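Local coordinates for protein geranylgeranyl pyrophosphate synthetase (Pyrococcus horikoshii, PDB 1WY0) that probably catalyses chain-elongating condensation of isopentenyl diphosphate with allylic diphosphates to make geranylgeranyl diphosphate, a precursor of archaeal membrane lipids, at residues K162-I167 with R261-F266; E13-I18 with G46-P51; I200-S205 with R319-S324; E36-Y41 with G114-S119. One frame throughout, in Å; residues are numbered along the deposited sequence.

Interaction 1: K162-I167 with R261-F266; sequences KSTVTI and RFLKIF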
loop_
_atom_site.group_PDB
_atom_site.type_symbol
_atom_site.label_atom_id
_atom_site.label_comp_id
_atom_site.label_asym_id
_atom_site.label_seq_id
_atom_site.Cartn_x
_atom_site.Cartn_y
_atom_site.Cartn_z
ATOM N N LYS A 162 -22.810 -10.900 6.691
ATOM C CA LYS A 162 -23.522 -12.122 7.035
ATOM C C LYS A 162 -23.394 -12.454 8.526
ATOM O O LYS A 162 -22.436 -12.088 9.194
ATOM C CB LYS A 162 -22.919 -13.252 6.194
ATOM C CG LYS A 162 -23.654 -14.588 6.355
ATOM C CD LYS A 162 -23.027 -15.697 5.504
ATOM C CE LYS A 162 -23.435 -17.095 5.975
ATOM N NZ LYS A 162 -22.241 -17.911 6.188
ATOM N N SER A 163 -24.371 -13.159 9.091
ATOM C CA SER A 163 -24.347 -13.478 10.512
ATOM C C SER A 163 -23.485 -14.668 10.931
ATOM O O SER A 163 -22.801 -14.588 11.951
ATOM C CB SER A 163 -25.768 -13.691 11.025
ATOM O OG SER A 163 -26.532 -12.506 10.910
ATOM N N THR A 164 -23.506 -15.758 10.163
ATOM C CA THR A 164 -22.721 -16.946 10.513
ATOM C C THR A 164 -21.592 -17.260 9.537
ATOM O O THR A 164 -21.604 -16.809 8.394
ATOM C CB THR A 164 -23.623 -18.221 10.629
ATOM O OG1 THR A 164 -24.105 -18.605 9.330
ATOM C CG2 THR A 164 -24.817 -17.956 11.539
ATOM N N VAL A 165 -20.611 -18.031 10.004
ATOM C CA VAL A 165 -19.463 -18.442 9.195
ATOM C C VAL A 165 -19.160 -19.881 9.555
ATOM O O VAL A 165 -19.596 -20.359 10.594
ATOM C CB VAL A 165 -18.173 -17.621 9.503
ATOM C CG1 VAL A 165 -18.313 -16.191 9.013
ATOM C CG2 VAL A 165 -17.889 -17.654 10.991
ATOM N N THR A 166 -18.398 -20.562 8.709
ATOM C CA THR A 166 -18.034 -21.950 8.958
ATOM C C THR A 166 -16.600 -22.021 9.455
ATOM O O THR A 166 -15.829 -21.080 9.286
ATOM C CB THR A 166 -18.142 -22.804 7.674
ATOM O OG1 THR A 166 -17.031 -22.522 6.809
ATOM C CG2 THR A 166 -19.449 -22.496 6.945
ATOM N N ILE A 167 -16.242 -23.140 10.075
ATOM C CA ILE A 167 -14.894 -23.313 10.576
ATOM C C ILE A 167 -13.940 -23.170 9.403
ATOM O O ILE A 167 -12.863 -22.596 9.533
ATOM C CB ILE A 167 -14.705 -24.712 11.214
ATOM C CG1 ILE A 167 -15.454 -24.788 12.552
ATOM C CG2 ILE A 167 -13.229 -25.017 11.393
ATOM C CD1 ILE A 167 -15.464 -26.187 13.165
ATOM N N ARG A 261 -30.834 -17.310 19.583
ATOM C CA ARG A 261 -30.681 -16.473 20.769
ATOM C C ARG A 261 -29.288 -15.830 20.811
ATOM O O ARG A 261 -29.099 -14.665 21.147
ATOM C CB ARG A 261 -30.898 -17.368 21.990
ATOM C CG ARG A 261 -30.777 -16.614 23.312
ATOM C CD ARG A 261 -31.549 -15.293 23.301
ATOM N NE ARG A 261 -31.522 -14.674 24.628
ATOM C CZ ARG A 261 -31.878 -13.384 24.717
ATOM N NH1 ARG A 261 -32.253 -12.725 23.634
ATOM N NH2 ARG A 261 -31.826 -12.767 25.898
ATOM N N PHE A 262 -28.285 -16.657 20.473
ATOM C CA PHE A 262 -26.920 -16.156 20.417
ATOM C C PHE A 262 -26.800 -14.964 19.459
ATOM O O PHE A 262 -26.057 -14.015 19.677
ATOM C CB PHE A 262 -26.038 -17.304 19.928
ATOM C CG PHE A 262 -24.604 -16.868 19.913
ATOM C CD1 PHE A 262 -23.897 -16.801 21.108
ATOM C CD2 PHE A 262 -23.973 -16.614 18.708
ATOM C CE1 PHE A 262 -22.547 -16.486 21.091
ATOM C CE2 PHE A 262 -22.619 -16.299 18.699
ATOM C CZ PHE A 262 -21.902 -16.235 19.887
ATOM N N LEU A 263 -27.545 -15.060 18.340
ATOM C CA LEU A 263 -27.456 -14.012 17.329
ATOM C C LEU A 263 -28.100 -12.700 17.785
ATOM O O LEU A 263 -27.718 -11.610 17.377
ATOM C CB LEU A 263 -28.121 -14.516 16.047
ATOM C CG LEU A 263 -27.124 -15.195 15.105
ATOM C CD1 LEU A 263 -27.741 -15.531 13.747
ATOM C CD2 LEU A 263 -25.897 -14.329 14.814
ATOM N N LYS A 264 -29.140 -12.820 18.626
ATOM C CA LYS A 264 -29.721 -11.608 19.179
ATOM C C LYS A 264 -28.676 -10.831 19.988
ATOM O O LYS A 264 -28.515 -9.624 19.861
ATOM C CB LYS A 264 -30.897 -11.995 20.071
ATOM C CG LYS A 264 -32.201 -12.144 19.283
ATOM C CD LYS A 264 -33.433 -12.039 20.179
ATOM C CE LYS A 264 -34.060 -13.407 20.462
ATOM N NZ LYS A 264 -34.779 -13.361 21.731
ATOM N N ILE A 265 -27.968 -11.577 20.859
ATOM C CA ILE A 265 -27.025 -10.929 21.765
ATOM C C ILE A 265 -25.578 -10.991 21.261
ATOM O O ILE A 265 -24.625 -10.995 22.031
ATOM C CB ILE A 265 -27.119 -11.620 23.127
ATOM C CG1 ILE A 265 -26.834 -13.115 22.975
ATOM C CG2 ILE A 265 -28.540 -11.465 23.696
ATOM C CD1 ILE A 265 -26.987 -13.872 24.293
ATOM N N PHE A 266 -25.427 -11.070 19.923
ATOM C CA PHE A 266 -24.115 -11.139 19.291
ATOM C C PHE A 266 -23.845 -9.908 18.423
ATOM O O PHE A 266 -24.587 -9.590 17.503
ATOM C CB PHE A 266 -24.065 -12.404 18.433
ATOM C CG PHE A 266 -22.686 -12.580 17.870
ATOM C CD1 PHE A 266 -21.599 -12.671 18.731
ATOM C CD2 PHE A 266 -22.502 -12.651 16.499
ATOM C CE1 PHE A 266 -20.322 -12.836 18.213
ATOM C CE2 PHE A 266 -21.218 -12.817 15.987
ATOM C CZ PHE A 266 -20.125 -12.911 16.839
#
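S163 and L263 form the centre of this contact, which is apolar and small, burying 121 Å² in all. The two backbones stay well apart, the CA atoms of S163 and L263 lying 7.5 Å from each other, and the leucine reaches out from the last turn of helix 256-264 to bridge the gap. Its isopropyl fork straddles the serine methylene: S163 CB sits 3.8 Å from both L263 CD1 and L263 CD2. That carbon makes the serine's nearest touch, with OG beside the backbone N (chi1 -63°) and only slightly farther from the fork. T164 adds a second, looser touch, its methyl CG2 lying 4.4 Å from L263 CD1, while OG1 is directed to the far side. T164 and L263 also share a neighbour, each resting on F251 of helix 245-253.

The polar groups find their partners within their own segment or elsewhere in the chain. The K162 side chain runs forward alongside the loop, bringing NZ to the T164 carbonyl oxygen from well above the carbonyl plane; the modelled separation is unusually short, which leaves its exact strength in doubt. Further along, T166 is the N-cap of helix 167-193, its OG1 accepting from E169 N. On the helical side, R261 turns away to a salt bridge with E289.

The whole is typical of a peripheral loop-to-helix contact in an all-helical fold: the linker between helices 132-159 and 167-193 is brushed by the end of helix 256-264, near the surface of the isoprenoid synthase bundle.

Interaction 2: E13-I18 with G46-P51; sequences EKAKLI and GKRVRP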
loop_
_atom_site.group_PDB
_atom_site.type_symbol
_atom_site.label_atom_id
_atom_site.label_comp_id
_atom_site.label_asym_id
_atom_site.label_seq_id
_atom_site.Cartn_x
_atom_site.Cartn_y
_atom_site.Cartn_z
ATOM N N GLU A 13 16.550 -7.818 23.082
ATOM C CA GLU A 13 17.933 -7.562 22.692
ATOM C C GLU A 13 18.005 -7.323 21.186
ATOM O O GLU A 13 18.645 -6.376 20.725
ATOM C CB GLU A 13 18.807 -8.760 23.070
ATOM C CG GLU A 13 20.295 -8.492 23.065
ATOM C CD GLU A 13 21.110 -9.773 23.141
ATOM O OE1 GLU A 13 21.071 -10.453 24.194
ATOM O OE2 GLU A 13 21.793 -10.098 22.144
ATOM N N LYS A 14 17.349 -8.194 20.426
ATOM C CA LYS A 14 17.323 -8.084 18.969
ATOM C C LYS A 14 16.516 -6.859 18.526
ATOM O O LYS A 14 16.849 -6.207 17.539
ATOM C CB LYS A 14 16.712 -9.349 18.355
ATOM C CG LYS A 14 17.436 -10.642 18.701
ATOM C CD LYS A 14 18.642 -10.852 17.799
ATOM C CE LYS A 14 19.245 -12.240 17.969
ATOM N NZ LYS A 14 20.350 -12.483 17.000
ATOM N N ALA A 15 15.454 -6.556 19.268
ATOM C CA ALA A 15 14.592 -5.419 18.964
ATOM C C ALA A 15 15.383 -4.130 18.742
ATOM O O ALA A 15 15.042 -3.332 17.866
ATOM C CB ALA A 15 13.580 -5.225 20.087
ATOM N N LYS A 16 16.434 -3.932 19.534
ATOM C CA LYS A 16 17.269 -2.742 19.418
ATOM C C LYS A 16 17.819 -2.535 18.013
ATOM O O LYS A 16 17.706 -1.449 17.451
ATOM C CB LYS A 16 18.449 -2.813 20.394
ATOM C CG LYS A 16 18.117 -2.439 21.831
ATOM C CD LYS A 16 19.379 -2.461 22.692
ATOM C CE LYS A 16 19.186 -1.727 24.016
ATOM N NZ LYS A 16 20.141 -2.212 25.066
ATOM N N LEU A 17 18.431 -3.578 17.461
ATOM C CA LEU A 17 19.018 -3.517 16.127
ATOM C C LEU A 17 17.935 -3.215 15.109
ATOM O O LEU A 17 18.099 -2.378 14.226
ATOM C CB LEU A 17 19.663 -4.859 15.768
ATOM C CG LEU A 17 20.483 -5.597 16.831
ATOM C CD1 LEU A 17 20.556 -7.078 16.471
ATOM C CD2 LEU A 17 21.878 -4.987 16.931
ATOM N N ILE A 18 16.825 -3.926 15.240
ATOM C CA ILE A 18 15.704 -3.763 14.340
ATOM C C ILE A 18 15.150 -2.355 14.420
ATOM O O ILE A 18 14.881 -1.735 13.399
ATOM C CB ILE A 18 14.613 -4.790 14.671
ATOM C CG1 ILE A 18 15.201 -6.194 14.524
ATOM C CG2 ILE A 18 13.398 -4.584 13.772
ATOM C CD1 ILE A 18 15.628 -6.550 13.122
ATOM N N GLY A 46 6.300 -1.823 20.041
ATOM C CA GLY A 46 5.998 -3.223 19.762
ATOM C C GLY A 46 7.199 -4.114 20.085
ATOM O O GLY A 46 8.343 -3.684 20.096
ATOM N N LYS A 47 6.904 -5.389 20.389
ATOM C CA LYS A 47 7.970 -6.287 20.827
ATOM C C LYS A 47 8.778 -6.849 19.653
ATOM O O LYS A 47 9.827 -7.455 19.825
ATOM C CB LYS A 47 7.333 -7.426 21.621
ATOM C CG LYS A 47 6.741 -6.940 22.947
ATOM C CD LYS A 47 6.131 -8.080 23.766
ATOM C CE LYS A 47 5.327 -7.573 24.968
ATOM N NZ LYS A 47 5.547 -8.450 26.117
ATOM N N ARG A 48 8.308 -6.639 18.426
ATOM C CA ARG A 48 9.015 -7.097 17.235
ATOM C C ARG A 48 9.155 -8.614 17.160
ATOM O O ARG A 48 10.208 -9.123 16.783
ATOM C CB ARG A 48 10.417 -6.474 17.162
ATOM C CG ARG A 48 10.513 -5.006 17.560
ATOM C CD ARG A 48 9.579 -4.104 16.757
ATOM N NE ARG A 48 9.840 -2.695 17.053
ATOM C CZ ARG A 48 8.959 -1.713 16.895
ATOM N NH1 ARG A 48 7.741 -1.974 16.439
ATOM N NH2 ARG A 48 9.294 -0.470 17.201
ATOM N N VAL A 49 8.095 -9.334 17.505
ATOM C CA VAL A 49 8.117 -10.789 17.463
ATOM C C VAL A 49 8.384 -11.329 16.061
ATOM O O VAL A 49 9.123 -12.299 15.897
ATOM C CB VAL A 49 6.788 -11.380 17.969
ATOM C CG1 VAL A 49 6.727 -12.865 17.668
ATOM C CG2 VAL A 49 6.661 -11.148 19.468
ATOM N N ARG A 50 7.775 -10.713 15.051
ATOM C CA ARG A 50 7.968 -11.163 13.679
ATOM C C ARG A 50 9.423 -11.031 13.257
ATOM O O ARG A 50 10.009 -11.982 12.752
ATOM C CB ARG A 50 7.041 -10.390 12.736
ATOM C CG ARG A 50 5.599 -10.826 12.913
ATOM C CD ARG A 50 4.594 -10.000 12.131
ATOM N NE ARG A 50 3.241 -10.415 12.490
ATOM C CZ ARG A 50 2.691 -10.225 13.685
ATOM N NH1 ARG A 50 3.366 -9.609 14.645
ATOM N NH2 ARG A 50 1.472 -10.678 13.931
ATOM N N PRO A 51 10.028 -9.850 13.454
ATOM C CA PRO A 51 11.431 -9.679 13.073
ATOM C C PRO A 51 12.302 -10.670 13.854
ATOM O O PRO A 51 13.263 -11.224 13.322
ATOM C CB PRO A 51 11.720 -8.231 13.462
ATOM C CG PRO A 51 10.394 -7.566 13.335
ATOM C CD PRO A 51 9.457 -8.580 13.935
#
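Segment G46-P51, a loop that runs into the start of helix 49-57, carries the GKRVRP sequence of the polyprenyl synthetase family, a motif associated in relatives with binding isopentenyl diphosphate, and A15 and I18 of helix 3-25 pack against it. R48 holds the N-cap position in a left-handed backbone conformation (phi 63°, psi 42°).

Two apolar touches hold the pair together. A15 CB meets the root of the arginine chain, 4.0 Å from R48 CG, where the CA atoms of A15 and R48 come within 6.1 Å of each other. One turn along the first helix, I18 and P51 cross obliquely: the branch methyl CG2 of I18, pointing anti to its own N, lies 4.0 Å from P51 CB, and I18 CG1 follows at 4.2 Å from the same carbon.

Beyond A15 the R48 side chain bends at chi2 (-56°), carrying its guanidinium onward to polar partners. NH2 bonds to the P42 carbonyl and forms a salt bridge with D19, while NH1 makes another with E76 of helix 69-90. The G46 carbonyl oxygen lies over one guanidinium face, 3.5 Å above its plane and toward the rim.

R48 therefore has two roles: its aliphatic root belongs to the hydrophobic seam, whereas its buried charge is balanced by two carboxylates, probably fixing the loop's shape electrostatically as well as by packing.

Interaction 3: I200-S205 with R319-S324; sequences IKALSS and RILPKS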
loop_
_atom_site.group_PDB
_atom_site.type_symbol
_atom_site.label_atom_id
_atom_site.label_comp_id
_atom_site.label_asym_id
_atom_site.label_seq_id
_atom_site.Cartn_x
_atom_site.Cartn_y
_atom_site.Cartn_z
ATOM N N ILE A 200 13.781 -25.024 5.375
ATOM C CA ILE A 200 12.841 -23.969 5.012
ATOM C C ILE A 200 11.386 -24.443 5.090
ATOM O O ILE A 200 10.491 -23.731 5.526
ATOM C CB ILE A 200 13.170 -23.497 3.594
ATOM C CG1 ILE A 200 14.524 -22.781 3.575
ATOM C CG2 ILE A 200 12.104 -22.492 3.120
ATOM C CD1 ILE A 200 15.015 -22.490 2.155
ATOM N N LYS A 201 11.152 -25.677 4.607
ATOM C CA LYS A 201 9.794 -26.209 4.658
ATOM C C LYS A 201 9.337 -26.452 6.098
ATOM O O LYS A 201 8.154 -26.447 6.410
ATOM C CB LYS A 201 9.754 -27.519 3.870
ATOM C CG LYS A 201 8.361 -27.813 3.310
ATOM C CD LYS A 201 8.121 -29.311 3.115
ATOM C CE LYS A 201 6.895 -29.814 3.883
ATOM N NZ LYS A 201 7.322 -30.701 4.965
ATOM N N ALA A 202 10.341 -26.688 6.962
ATOM C CA ALA A 202 10.044 -26.900 8.371
ATOM C C ALA A 202 9.826 -25.570 9.100
ATOM O O ALA A 202 8.955 -25.424 9.952
ATOM C CB ALA A 202 11.227 -27.649 8.985
ATOM N N LEU A 203 10.639 -24.577 8.756
ATOM C CA LEU A 203 10.522 -23.252 9.346
ATOM C C LEU A 203 9.200 -22.617 8.929
ATOM O O LEU A 203 8.483 -22.056 9.758
ATOM C CB LEU A 203 11.686 -22.367 8.897
ATOM C CG LEU A 203 13.016 -22.613 9.614
ATOM C CD1 LEU A 203 14.124 -21.801 8.955
ATOM C CD2 LEU A 203 12.873 -22.234 11.084
ATOM N N SER A 204 8.886 -22.726 7.640
ATOM C CA SER A 204 7.657 -22.187 7.076
ATOM C C SER A 204 6.428 -22.762 7.767
ATOM O O SER A 204 5.507 -22.025 8.119
ATOM C CB SER A 204 7.578 -22.509 5.585
ATOM O OG SER A 204 8.780 -22.174 4.918
ATOM N N SER A 205 6.423 -24.083 7.954
ATOM C CA SER A 205 5.311 -24.788 8.590
ATOM C C SER A 205 5.123 -24.359 10.039
ATOM O O SER A 205 4.004 -24.319 10.554
ATOM C CB SER A 205 5.558 -26.294 8.536
ATOM O OG SER A 205 6.699 -26.625 9.309
ATOM N N ARG A 319 11.995 -30.150 14.817
ATOM C CA ARG A 319 12.819 -31.298 15.169
ATOM C C ARG A 319 13.905 -31.544 14.119
ATOM O O ARG A 319 14.993 -32.024 14.392
ATOM C CB ARG A 319 11.879 -32.496 15.167
ATOM C CG ARG A 319 11.950 -33.326 16.441
ATOM C CD ARG A 319 10.551 -33.756 16.897
ATOM N NE ARG A 319 10.492 -33.832 18.357
ATOM C CZ ARG A 319 10.317 -32.681 19.028
ATOM N NH1 ARG A 319 10.183 -31.540 18.372
ATOM N NH2 ARG A 319 10.289 -32.697 20.362
ATOM N N ILE A 320 13.540 -31.221 12.864
ATOM C CA ILE A 320 14.408 -31.512 11.735
ATOM C C ILE A 320 15.714 -30.704 11.774
ATOM O O ILE A 320 16.744 -31.094 11.237
ATOM C CB ILE A 320 13.622 -31.165 10.472
ATOM C CG1 ILE A 320 12.422 -32.111 10.327
ATOM C CG2 ILE A 320 14.516 -31.323 9.237
ATOM C CD1 ILE A 320 12.835 -33.581 10.281
ATOM N N LEU A 321 15.623 -29.511 12.397
ATOM C CA LEU A 321 16.799 -28.656 12.515
ATOM C C LEU A 321 17.703 -29.107 13.661
ATOM O O LEU A 321 17.280 -29.803 14.575
ATOM C CB LEU A 321 16.322 -27.229 12.764
ATOM C CG LEU A 321 15.956 -26.500 11.477
ATOM C CD1 LEU A 321 14.667 -27.032 10.858
ATOM C CD2 LEU A 321 15.757 -24.996 11.680
ATOM N N PRO A 322 18.972 -28.689 13.613
ATOM C CA PRO A 322 19.920 -29.057 14.653
ATOM C C PRO A 322 19.558 -28.398 15.986
ATOM O O PRO A 322 18.768 -27.467 16.060
ATOM C CB PRO A 322 21.313 -28.612 14.221
ATOM C CG PRO A 322 21.268 -28.302 12.731
ATOM C CD PRO A 322 19.696 -28.167 12.459
ATOM N N LYS A 323 20.138 -28.952 17.068
ATOM C CA LYS A 323 19.955 -28.319 18.359
ATOM C C LYS A 323 20.835 -27.078 18.505
ATOM O O LYS A 323 22.048 -27.093 18.335
ATOM C CB LYS A 323 20.255 -29.326 19.474
ATOM C CG LYS A 323 19.884 -28.786 20.855
ATOM C CD LYS A 323 21.049 -28.040 21.506
ATOM C CE LYS A 323 20.748 -27.621 22.949
ATOM N NZ LYS A 323 21.786 -26.710 23.421
ATOM N N SER A 324 20.142 -25.966 18.754
ATOM C CA SER A 324 20.802 -24.715 19.082
ATOM C C SER A 324 19.893 -23.931 20.022
ATOM O O SER A 324 18.773 -24.329 20.296
ATOM C CB SER A 324 20.989 -23.930 17.781
ATOM O OG SER A 324 19.724 -23.788 17.127
#
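Helix 197-224 runs past the linker between helices 299-315 and 325-336 here, the nearest CA atoms, those of A202 and I320, being 7.2 Å apart. L321 carries the side-chain contact, each methyl with its own partner on the helix. CD1 reaches the small A202 side chain, 4.0 Å from A202 CB. CD2 instead lies 4.0 Å from L203 CD2, and also 4.2 Å from L203 CG, the two leucine side chains meeting at about a right angle. L203 starts out across the contact rather than into it; with CG beside its backbone N (chi1 -78°), the tip of the chain is delivered to L321.

All three residues are buried. A60 backs L321 and V61 backs L203, so the leucine pair belongs to a wider apolar cluster. On the helix, S205 OG turns back to donate to the A202 carbonyl at 2.6 Å between S205 OG and A202 O, approaching from above the carbonyl plane. The linker is tied forward in its turn: S324 OG N-caps helix 325-336 through R327 N, and the R327 side chain bonds to the L321 carbonyl.

Such an arrangement is that of an interhelical linker anchored by one leucine, here pinning the approach to the last modelled helix onto the helical bundle.

Interaction 4: E36-Y41 with G114-S119; sequences EAARHY and GDLLFS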
loop_
_atom_site.group_PDB
_atom_site.type_symbol
_atom_site.label_atom_id
_atom_site.label_comp_id
_atom_site.label_asym_id
_atom_site.label_seq_id
_atom_site.Cartn_x
_atom_site.Cartn_y
_atom_site.Cartn_z
ATOM N N GLU A 36 5.252 11.230 11.196
ATOM C CA GLU A 36 4.908 10.944 12.584
ATOM C C GLU A 36 3.698 10.015 12.660
ATOM O O GLU A 36 3.570 9.172 13.539
ATOM C CB GLU A 36 4.603 12.265 13.288
ATOM C CG GLU A 36 5.559 12.536 14.449
ATOM C CD GLU A 36 5.846 11.241 15.175
ATOM O OE1 GLU A 36 4.911 10.502 15.446
ATOM O OE2 GLU A 36 7.012 10.984 15.470
ATOM N N ALA A 37 2.772 10.223 11.707
ATOM C CA ALA A 37 1.636 9.320 11.603
ATOM C C ALA A 37 2.100 7.892 11.315
ATOM O O ALA A 37 1.669 6.932 11.939
ATOM C CB ALA A 37 0.739 9.812 10.467
ATOM N N ALA A 38 3.067 7.795 10.405
ATOM C CA ALA A 38 3.715 6.520 10.082
ATOM C C ALA A 38 4.520 5.950 11.259
ATOM O O ALA A 38 4.558 4.734 11.471
ATOM C CB ALA A 38 4.633 6.697 8.878
ATOM N N ARG A 39 5.171 6.830 12.011
ATOM C CA ARG A 39 5.968 6.426 13.166
ATOM C C ARG A 39 5.138 6.062 14.391
ATOM O O ARG A 39 5.612 5.350 15.270
ATOM C CB ARG A 39 6.935 7.553 13.558
ATOM C CG ARG A 39 8.223 7.596 12.751
ATOM C CD ARG A 39 8.862 8.991 12.803
ATOM N NE ARG A 39 9.243 9.385 14.156
ATOM C CZ ARG A 39 10.445 9.188 14.687
ATOM N NH1 ARG A 39 11.399 8.603 13.981
ATOM N NH2 ARG A 39 10.686 9.560 15.938
ATOM N N HIS A 40 3.900 6.539 14.451
ATOM C CA HIS A 40 3.050 6.294 15.609
ATOM C C HIS A 40 2.989 4.849 16.129
ATOM O O HIS A 40 3.264 4.600 17.308
ATOM C CB HIS A 40 1.632 6.811 15.341
ATOM C CG HIS A 40 0.757 6.810 16.557
ATOM N ND1 HIS A 40 1.017 7.594 17.660
ATOM C CD2 HIS A 40 -0.353 6.097 16.860
ATOM C CE1 HIS A 40 0.109 7.362 18.590
ATOM N NE2 HIS A 40 -0.734 6.457 18.130
ATOM N N TYR A 41 2.629 3.884 15.288
ATOM C CA TYR A 41 2.566 2.515 15.802
ATOM C C TYR A 41 3.942 1.929 16.108
ATOM O O TYR A 41 4.121 1.282 17.135
ATOM C CB TYR A 41 1.784 1.602 14.855
ATOM C CG TYR A 41 0.280 1.816 14.915
ATOM C CD1 TYR A 41 -0.296 2.610 15.908
ATOM C CD2 TYR A 41 -0.561 1.217 13.982
ATOM C CE1 TYR A 41 -1.669 2.803 15.967
ATOM C CE2 TYR A 41 -1.933 1.400 14.030
ATOM C CZ TYR A 41 -2.487 2.192 15.021
ATOM O OH TYR A 41 -3.856 2.370 15.056
ATOM N N GLY A 114 -0.164 4.306 6.120
ATOM C CA GLY A 114 -0.098 2.883 5.846
ATOM C C GLY A 114 0.625 2.673 4.527
ATOM O O GLY A 114 1.452 1.785 4.424
ATOM N N ASP A 115 0.331 3.492 3.520
ATOM C CA ASP A 115 0.983 3.369 2.213
ATOM C C ASP A 115 2.482 3.599 2.310
ATOM O O ASP A 115 3.272 2.896 1.677
ATOM C CB ASP A 115 0.405 4.376 1.197
ATOM C CG ASP A 115 -1.002 4.014 0.760
ATOM O OD1 ASP A 115 -1.434 2.862 1.057
ATOM O OD2 ASP A 115 -1.659 4.867 0.114
ATOM N N LEU A 116 2.872 4.602 3.077
ATOM C CA LEU A 116 4.281 4.919 3.234
ATOM C C LEU A 116 4.986 3.759 3.922
ATOM O O LEU A 116 6.084 3.369 3.544
ATOM C CB LEU A 116 4.476 6.188 4.071
ATOM C CG LEU A 116 5.984 6.406 4.298
ATOM C CD1 LEU A 116 6.637 6.696 2.959
ATOM C CD2 LEU A 116 6.232 7.524 5.268
ATOM N N LEU A 117 4.363 3.235 4.962
ATOM C CA LEU A 117 4.924 2.101 5.681
ATOM C C LEU A 117 5.123 0.906 4.747
ATOM O O LEU A 117 6.144 0.230 4.825
ATOM C CB LEU A 117 4.009 1.712 6.846
ATOM C CG LEU A 117 4.178 2.542 8.118
ATOM C CD1 LEU A 117 3.057 2.209 9.114
ATOM C CD2 LEU A 117 5.560 2.269 8.725
ATOM N N PHE A 118 4.154 0.650 3.871
ATOM C CA PHE A 118 4.239 -0.484 2.929
ATOM C C PHE A 118 5.393 -0.257 1.943
ATOM O O PHE A 118 6.195 -1.154 1.682
ATOM C CB PHE A 118 2.920 -0.652 2.148
ATOM C CG PHE A 118 2.770 -2.005 1.480
ATOM C CD1 PHE A 118 3.423 -3.109 1.976
ATOM C CD2 PHE A 118 1.969 -2.171 0.355
ATOM C CE1 PHE A 118 3.294 -4.354 1.381
ATOM C CE2 PHE A 118 1.834 -3.439 -0.253
ATOM C CZ PHE A 118 2.501 -4.522 0.271
ATOM N N SER A 119 5.451 0.944 1.390
ATOM C CA SER A 119 6.502 1.331 0.469
ATOM C C SER A 119 7.878 1.186 1.148
ATOM O O SER A 119 8.846 0.746 0.529
ATOM C CB SER A 119 6.286 2.788 0.047
ATOM O OG SER A 119 7.311 3.233 -0.825
#
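A38, a small residue on helix 32-40, lies against two consecutive leucines of helix 107-126. Its methyl carbon is touched by both: A38 CB is 4.0 Å from L116 CD2 and 4.2 Å from L117 CG. The second leucine also covers the alanine's carbonyl oxygen, with L117 CD1 and L117 CD2 each 3.8 Å from A38 O, its fork spanning it. The leucines reach the alanine by different torsions: L116 has CG anti to the backbone N (chi1 175°), whereas L117 keeps CG beside it (chi1 -82°). With so small a residue between them, the helices come close, A38 CA and L117 CA being 6.4 Å apart.

Around the leucines, L34 and Y35 of helix 32-40 touch L116, while L117 leans on I26 and on Y81, which with C150 binds a mercury ion in this crystal. On the far side of helix 32-40, R39 NE and E36 OE2 form a salt bridge of 3.0 Å.

Helix 107-126 also borders the second subunit: L116 packs on N147 of that chain, S119 OG bonds to the same residue, and D115 to its H85. This is a buried alanine-leucine helix packing, setting helix 32-40 against a dimer-interface helix of the isoprenoid synthase fold.

In the fold
Taken together, the four contacts show how an all-helical enzyme adjusts its apolar packing to position. Interactions 2, 3 and 4 are buried, whereas interaction 1 lies at the surface, on the opposite side of the chain's centre from interaction 2. Interactions 2 and 4 are closest neighbours, their nearest atoms about 5 Å apart, and involve the successive helices 3-25, 32-40 and 49-57. Each contact rests on aliphatic carbon atoms touching at about 4 Å. What differs is the polar setting: a buried arginine balanced by carboxylates in interaction 2, a linker whose last serine caps the following helix in interaction 3, a subunit interface beside interaction 4, and polar groups that find their partners away from the contact in interaction 1.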